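Local structure of probable endonuclease 4 (Thermotoga maritima, 4HNO) at residues A[106-118]-A[142-156]. The protein probably cleaves phosphodiester bonds at apurinic or apyrimidinic sites in damaged DNA, as a metal-dependent repair endonuclease of the AP endonuclease 2 family. Sequence-based numbering, arbitrary orientation.
Sequences IRYLNIHPGSHLG and VVILLENVSQKGGNI. With ZN (zinc ion), chain B; MN (manganese (II) ion), chain E.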
# COMPACT_ATOMS: atom_id res chain seq x y z
N ILE A 106 0.15 14.70 -2.62
CA ILE A 106 0.45 13.35 -2.16
C ILE A 106 1.73 12.87 -2.84
O ILE A 106 1.92 13.01 -4.05
CB ILE A 106 -0.75 12.42 -2.45
CG1 ILE A 106 -1.97 12.80 -1.61
CG2 ILE A 106 -0.38 10.97 -2.26
CD1 ILE A 106 -1.89 12.41 -0.18
N ARG A 107 2.58 12.26 -2.03
CA ARG A 107 3.93 11.93 -2.42
C ARG A 107 4.10 10.50 -2.96
O ARG A 107 5.12 10.19 -3.56
CB ARG A 107 4.84 12.15 -1.21
CG ARG A 107 4.90 13.60 -0.80
CD ARG A 107 5.77 13.81 0.41
NE ARG A 107 5.76 15.23 0.76
CZ ARG A 107 6.33 15.74 1.84
NH1 ARG A 107 6.96 14.95 2.70
NH2 ARG A 107 6.25 17.04 2.09
N TYR A 108 3.11 9.66 -2.70
CA TYR A 108 3.23 8.21 -2.90
C TYR A 108 1.97 7.67 -3.56
O TYR A 108 0.86 7.96 -3.11
CB TYR A 108 3.39 7.50 -1.57
CG TYR A 108 4.63 7.85 -0.83
CD1 TYR A 108 4.61 8.55 0.35
CD2 TYR A 108 5.85 7.46 -1.35
CE1 TYR A 108 5.79 8.88 1.00
CE2 TYR A 108 7.03 7.79 -0.72
CZ TYR A 108 7.00 8.49 0.46
OH TYR A 108 8.20 8.80 1.06
N LEU A 109 2.17 6.81 -4.55
CA LEU A 109 1.09 6.13 -5.25
C LEU A 109 1.41 4.64 -5.24
O LEU A 109 2.39 4.20 -5.86
CB LEU A 109 0.98 6.64 -6.69
CG LEU A 109 -0.10 5.97 -7.55
CD1 LEU A 109 -1.49 6.13 -6.97
CD2 LEU A 109 -0.05 6.54 -8.95
N ASN A 110 0.60 3.88 -4.53
CA ASN A 110 0.81 2.46 -4.30
C ASN A 110 0.07 1.63 -5.33
O ASN A 110 -1.15 1.79 -5.48
CB ASN A 110 0.30 2.14 -2.90
CG ASN A 110 0.40 0.67 -2.56
OD1 ASN A 110 1.39 0.23 -1.99
ND2 ASN A 110 -0.61 -0.08 -2.91
N ILE A 111 0.78 0.72 -5.99
CA ILE A 111 0.19 -0.14 -7.00
C ILE A 111 0.47 -1.61 -6.69
O ILE A 111 1.49 -1.97 -6.13
CB ILE A 111 0.74 0.20 -8.43
CG1 ILE A 111 2.20 -0.26 -8.64
CG2 ILE A 111 0.62 1.67 -8.76
CD1 ILE A 111 2.63 -0.29 -10.11
N HIS A 112 -0.43 -2.46 -7.14
CA HIS A 112 -0.14 -3.88 -7.29
C HIS A 112 0.57 -4.04 -8.64
O HIS A 112 0.12 -3.49 -9.64
CB HIS A 112 -1.42 -4.70 -7.29
CG HIS A 112 -2.19 -4.60 -6.02
ND1 HIS A 112 -3.23 -5.42 -5.71
CD2 HIS A 112 -2.02 -3.80 -4.95
CE1 HIS A 112 -3.71 -5.09 -4.52
NE2 HIS A 112 -3.03 -4.07 -4.05
N PRO A 113 1.67 -4.76 -8.69
CA PRO A 113 2.44 -4.83 -9.94
C PRO A 113 1.64 -5.22 -11.17
O PRO A 113 1.83 -4.61 -12.23
CB PRO A 113 3.53 -5.86 -9.61
CG PRO A 113 3.75 -5.65 -8.13
CD PRO A 113 2.37 -5.43 -7.57
N GLY A 114 0.79 -6.22 -11.05
CA GLY A 114 -0.02 -6.65 -12.16
C GLY A 114 -0.14 -8.17 -12.22
O GLY A 114 0.45 -8.90 -11.42
N SER A 115 -0.93 -8.62 -13.19
CA SER A 115 -1.09 -10.03 -13.47
C SER A 115 -0.80 -10.29 -14.95
O SER A 115 -1.35 -9.60 -15.82
CB SER A 115 -2.48 -10.51 -13.17
OG SER A 115 -2.65 -11.82 -13.74
N HIS A 116 0.03 -11.30 -15.23
CA HIS A 116 0.35 -11.68 -16.59
C HIS A 116 -0.66 -12.62 -17.22
O HIS A 116 -0.53 -13.01 -18.38
CB HIS A 116 1.74 -12.28 -16.69
CG HIS A 116 1.96 -13.44 -15.78
ND1 HIS A 116 1.34 -14.65 -15.95
CD2 HIS A 116 2.72 -13.54 -14.66
CE1 HIS A 116 1.72 -15.45 -14.97
NE2 HIS A 116 2.55 -14.80 -14.17
N LEU A 117 -1.67 -13.00 -16.44
CA LEU A 117 -2.75 -13.88 -16.93
C LEU A 117 -2.27 -15.21 -17.54
O LEU A 117 -2.90 -15.79 -18.43
CB LEU A 117 -3.64 -13.12 -17.93
CG LEU A 117 -4.60 -12.09 -17.31
CD1 LEU A 117 -3.84 -10.87 -16.80
CD2 LEU A 117 -5.69 -11.66 -18.28
N GLY A 118 -1.15 -15.71 -17.02
CA GLY A 118 -0.58 -16.98 -17.44
C GLY A 118 0.34 -16.93 -18.66
O GLY A 118 0.58 -17.94 -19.29
N VAL A 142 6.33 12.26 -7.68
CA VAL A 142 5.62 11.19 -7.03
C VAL A 142 6.44 9.91 -7.11
O VAL A 142 7.01 9.60 -8.16
CB VAL A 142 4.22 11.01 -7.67
CG1 VAL A 142 3.49 9.81 -7.09
CG2 VAL A 142 3.38 12.26 -7.51
N VAL A 143 6.47 9.19 -6.00
CA VAL A 143 7.11 7.89 -5.89
C VAL A 143 6.04 6.81 -5.98
O VAL A 143 5.03 6.89 -5.29
CB VAL A 143 7.86 7.81 -4.55
CG1 VAL A 143 8.38 6.41 -4.26
CG2 VAL A 143 9.01 8.83 -4.53
N ILE A 144 6.28 5.83 -6.84
CA ILE A 144 5.40 4.68 -6.96
C ILE A 144 5.85 3.62 -5.97
O ILE A 144 7.03 3.26 -5.92
CB ILE A 144 5.37 4.16 -8.39
CG1 ILE A 144 4.68 5.23 -9.27
CG2 ILE A 144 4.64 2.83 -8.47
CD1 ILE A 144 4.64 4.97 -10.74
N LEU A 145 4.90 3.12 -5.19
CA LEU A 145 5.16 2.02 -4.25
C LEU A 145 4.64 0.73 -4.88
O LEU A 145 3.49 0.67 -5.31
CB LEU A 145 4.46 2.25 -2.92
CG LEU A 145 4.80 3.58 -2.25
CD1 LEU A 145 4.06 3.72 -0.93
CD2 LEU A 145 6.30 3.71 -2.04
N LEU A 146 5.49 -0.29 -4.92
CA LEU A 146 5.08 -1.62 -5.33
C LEU A 146 4.67 -2.38 -4.08
O LEU A 146 5.47 -2.50 -3.14
CB LEU A 146 6.22 -2.36 -6.01
CG LEU A 146 6.87 -1.67 -7.19
CD1 LEU A 146 8.02 -2.51 -7.71
CD2 LEU A 146 5.86 -1.37 -8.28
N GLU A 147 3.45 -2.89 -4.08
CA GLU A 147 2.90 -3.65 -2.97
C GLU A 147 2.99 -5.14 -3.27
O GLU A 147 2.67 -5.58 -4.37
CB GLU A 147 1.45 -3.25 -2.77
CG GLU A 147 0.81 -3.91 -1.57
CD GLU A 147 -0.67 -3.73 -1.47
OE1 GLU A 147 -1.31 -4.51 -0.74
OE2 GLU A 147 -1.21 -2.78 -2.09
N ASN A 148 3.40 -5.92 -2.27
CA ASN A 148 3.30 -7.37 -2.44
C ASN A 148 1.84 -7.82 -2.42
O ASN A 148 0.99 -7.20 -1.77
CB ASN A 148 4.10 -8.12 -1.38
CG ASN A 148 3.56 -7.89 0.01
OD1 ASN A 148 3.51 -6.75 0.45
ND2 ASN A 148 3.19 -8.96 0.72
N VAL A 149 1.58 -8.91 -3.14
CA VAL A 149 0.24 -9.40 -3.39
C VAL A 149 0.19 -10.89 -3.07
O VAL A 149 1.18 -11.52 -2.72
CB VAL A 149 -0.20 -9.11 -4.84
CG1 VAL A 149 -0.31 -7.60 -5.05
CG2 VAL A 149 0.73 -9.75 -5.85
N SER A 150 -0.99 -11.46 -3.22
CA SER A 150 -1.18 -12.89 -3.02
C SER A 150 -0.95 -13.65 -4.32
O SER A 150 -1.05 -13.09 -5.42
CB SER A 150 -2.57 -13.15 -2.46
OG SER A 150 -2.78 -12.40 -1.30
N GLN A 151 -0.66 -14.94 -4.20
CA GLN A 151 -0.33 -15.79 -5.34
C GLN A 151 -1.62 -16.35 -5.93
O GLN A 151 -2.00 -17.49 -5.67
CB GLN A 151 0.61 -16.91 -4.91
CG GLN A 151 1.15 -17.68 -6.06
CD GLN A 151 1.96 -18.88 -5.66
OE1 GLN A 151 1.97 -19.27 -4.50
NE2 GLN A 151 2.62 -19.48 -6.63
N LYS A 152 -2.29 -15.51 -6.71
CA LYS A 152 -3.57 -15.84 -7.31
C LYS A 152 -3.47 -15.45 -8.77
O LYS A 152 -2.94 -14.39 -9.11
CB LYS A 152 -4.71 -15.07 -6.65
CG LYS A 152 -4.82 -15.31 -5.16
CD LYS A 152 -5.80 -14.35 -4.53
CE LYS A 152 -7.22 -14.67 -4.93
NZ LYS A 152 -8.21 -13.72 -4.34
N GLY A 153 -3.96 -16.37 -9.59
CA GLY A 153 -3.81 -16.34 -11.02
C GLY A 153 -2.40 -16.03 -11.43
O GLY A 153 -1.42 -16.64 -11.02
N GLY A 154 -2.32 -15.04 -12.28
CA GLY A 154 -1.08 -14.64 -12.83
C GLY A 154 -0.48 -13.48 -12.08
O GLY A 154 0.35 -12.81 -12.65
N ASN A 155 -0.84 -13.25 -10.81
CA ASN A 155 -0.26 -12.13 -10.08
C ASN A 155 1.26 -12.23 -10.04
O ASN A 155 1.84 -13.30 -9.81
CB ASN A 155 -0.74 -12.09 -8.65
CG ASN A 155 -2.10 -11.52 -8.49
OD1 ASN A 155 -2.73 -11.07 -9.45
ND2 ASN A 155 -2.58 -11.52 -7.25
N ILE A 156 1.86 -11.06 -10.20
CA ILE A 156 3.28 -10.82 -9.96
C ILE A 156 3.41 -10.00 -8.69
O ILE A 156 2.69 -9.02 -8.51
CB ILE A 156 3.91 -10.09 -11.15
CG1 ILE A 156 3.82 -10.96 -12.41
CG2 ILE A 156 5.34 -9.69 -10.85
CD1 ILE A 156 4.16 -10.22 -13.69
ZN ZN B . -3.19 -2.92 -2.44
MN MN E . -2.83 -3.94 0.66
O HOH W 1 0.17 -7.60 -8.62
O HOH W 2 -4.35 -13.37 -12.59
O HOH W 3 3.90 -14.41 -11.67
O HOH W 4 -4.03 -3.53 -0.82
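His112 and Glu147 run side by side and meet at a zinc ion, with NE2 of His112 and OE2 of Glu147 each 2.0 Å from the metal. Ring and carboxylate planes stand 88° apart, so the carboxylate is nearly perpendicular to the imidazole. Glu147 reaches the site as an extended chain, CG anti to the backbone N (chi1 -176°), and its OE1 binds manganese 2.1 Å away; a water bridges the two metals. His72 also binds the zinc, while Asp181, His218 and Glu263 share the manganese site. Asn110 ND2 donates to Glu147 OE2 over 2.9 Å, approaching on the anti side and somewhat out of the carboxylate plane, while OE2 lies 10° out of the amide plane of Asn110; with Asn110 OD1 bonded to Thr179, both ends of the amide are tied. Val149 CG1 lies over one face of the His112 ring, 3.9 Å from its centroid, a CH-pi contact. His112, just after strand 108-111, and Glu147, the last residue of the parallel strand 143-147, put the metal ligands at the C-terminal ends of two strands joined through helix 121-136 as a beta-alpha-beta unit of the TIM barrel. Leu145 shares a sheet face with Asn110 and Tyr108, its CD2 3.8 Å from Tyr108 CD2. On the other face Ile111 CG1 lies alongside Leu146 CD2, and Leu146 also touches Leu163 and Ile166 of helix 160-169. Beyond the barrel strands, His116 turns its ring over Gly154, whose CA makes a CH-pi contact, while Ile156 CG1 meets the ring edge 3.6 Å from CD2. His116 N donates to Gly154 O, and a water links His116 NE2 with Asn155 O.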